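Local coordinates for Galactose/lactose metabolism regulatory protein GAL80 (Saccharomyces cerevisiae, PDB 3BTV) that represses the yeast galactose and lactose metabolic genes by binding the activator GAL4 and blocking its transcriptional activation when no inducing sugar is present, at residues Val418-Ser421 / Thr427-Val430. The protein carries 1 engineered substitution. Sequence-based numbering, arbitrary orientation.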
loop_
_atom_site.group_PDB
_atom_site.type_symbol
_atom_site.label_atom_id
_atom_site.label_comp_id
_atom_site.label_asym_id
_atom_site.label_seq_id
_atom_site.Cartn_x
_atom_site.Cartn_y
_atom_site.Cartn_z
ATOM N N VAL B 418 -1.776 -3.136 16.243
ATOM C CA VAL B 418 -1.889 -3.774 14.936
ATOM C C VAL B 418 -2.712 -5.079 15.053
ATOM O O VAL B 418 -3.675 -5.298 14.307
ATOM C CB VAL B 418 -0.512 -4.054 14.306
ATOM C CG1 VAL B 418 -0.646 -5.055 13.191
ATOM C CG2 VAL B 418 0.114 -2.739 13.765
ATOM N N TYR B 419 -2.341 -5.934 16.002
ATOM C CA TYR B 419 -3.075 -7.180 16.224
ATOM C C TYR B 419 -4.534 -6.968 16.667
ATOM O O TYR B 419 -5.409 -7.728 16.264
ATOM C CB TYR B 419 -2.333 -8.084 17.216
ATOM C CG TYR B 419 -1.194 -8.844 16.583
ATOM C CD1 TYR B 419 0.120 -8.541 16.891
ATOM C CD2 TYR B 419 -1.436 -9.857 15.665
ATOM C CE1 TYR B 419 1.164 -9.224 16.311
ATOM C CE2 TYR B 419 -0.400 -10.548 15.081
ATOM C CZ TYR B 419 0.904 -10.225 15.414
ATOM O OH TYR B 419 1.951 -10.908 14.842
ATOM N N LYS B 420 -4.791 -5.942 17.480
ATOM C CA LYS B 420 -6.164 -5.632 17.891
ATOM C C LYS B 420 -6.998 -5.262 16.684
ATOM O O LYS B 420 -8.094 -5.789 16.506
ATOM C CB LYS B 420 -6.222 -4.478 18.892
ATOM C CG LYS B 420 -6.146 -4.867 20.345
ATOM C CD LYS B 420 -6.523 -3.688 21.230
ATOM C CE LYS B 420 -5.717 -3.700 22.523
ATOM N NZ LYS B 420 -5.630 -5.060 23.130
ATOM N N SER B 421 -6.468 -4.348 15.866
ATOM C CA SER B 421 -7.141 -3.890 14.670
ATOM C C SER B 421 -7.593 -5.039 13.790
ATOM O O SER B 421 -8.716 -5.052 13.300
ATOM C CB SER B 421 -6.205 -2.973 13.842
ATOM O OG SER B 421 -6.858 -2.629 12.645
ATOM N N THR B 427 -10.578 0.207 12.604
ATOM C CA THR B 427 -9.569 1.245 12.570
ATOM C C THR B 427 -9.445 1.825 13.972
ATOM O O THR B 427 -10.416 2.323 14.537
ATOM C CB THR B 427 -9.983 2.346 11.599
ATOM O OG1 THR B 427 -10.069 1.795 10.283
ATOM C CG2 THR B 427 -8.976 3.495 11.619
ATOM N N LEU B 428 -8.244 1.762 14.528
ATOM C CA LEU B 428 -8.014 2.172 15.904
ATOM C C LEU B 428 -7.324 3.516 16.050
ATOM O O LEU B 428 -6.363 3.820 15.328
ATOM C CB LEU B 428 -7.178 1.118 16.628
ATOM C CG LEU B 428 -7.815 -0.260 16.787
ATOM C CD1 LEU B 428 -6.907 -1.171 17.644
ATOM C CD2 LEU B 428 -9.200 -0.088 17.431
ATOM N N ASN B 429 -7.802 4.309 17.005
ATOM C CA ASN B 429 -7.124 5.547 17.365
ATOM C C ASN B 429 -5.987 5.267 18.337
ATOM O O ASN B 429 -6.232 4.916 19.489
ATOM C CB ASN B 429 -8.105 6.546 17.986
ATOM C CG ASN B 429 -7.461 7.886 18.278
ATOM O OD1 ASN B 429 -6.437 7.961 18.950
ATOM N ND2 ASN B 429 -8.063 8.954 17.776
ATOM N N VAL B 430 -4.745 5.430 17.880
ATOM C CA VAL B 430 -3.586 5.119 18.708
ATOM C C VAL B 430 -2.860 6.381 19.165
ATOM O O VAL B 430 -1.717 6.326 19.627
ATOM C CB VAL B 430 -2.593 4.233 17.937
ATOM C CG1 VAL B 430 -3.216 2.886 17.637
ATOM C CG2 VAL B 430 -2.169 4.929 16.651
#
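K420 and S421, near the C-terminal end of helix 405-424, meet L428 where the two backbones draw together, S421 CA lying 6.1 Å from T427 CA, and no hydrogen bond links 418-421 to 427-430. L428 closes the gap with one branch of its side chain. Its CG stands anti to the carbonyl carbon (chi1 -64°), and the extended second torsion carries CD1 onto the helix. There the methyl rests against the root of K420, with CD1 3.6 Å from K420 CB, and beside the backbone of the next residue, 3.7 Å from S421 N. The CB of S421 is a looser neighbour, 4.3 Å from L428 CD1. The contact is a small van der Waals one made by a single methyl, burying 134 Å² over both sides. Both segments belong to the part of the fold built on the large mixed sheet, distinct from the parallel Rossmann sheet: the chain leaves the helix, turns back within a few residues and adds 428-429, antiparallel to 229-237, as the outermost strand within this chain, L428 sharing backbone hydrogen bonds with I232. L428 thus reaches from this strand to the helix packed on the same sheet. K420 bends its chain away from the strand, and its NZ forms a salt bridge with E416 one turn back. OG of the buried S421 is hydrogen-bonded to S426 O and A234 N. Backbone hydrogen bonds run from T427 to the second subunit.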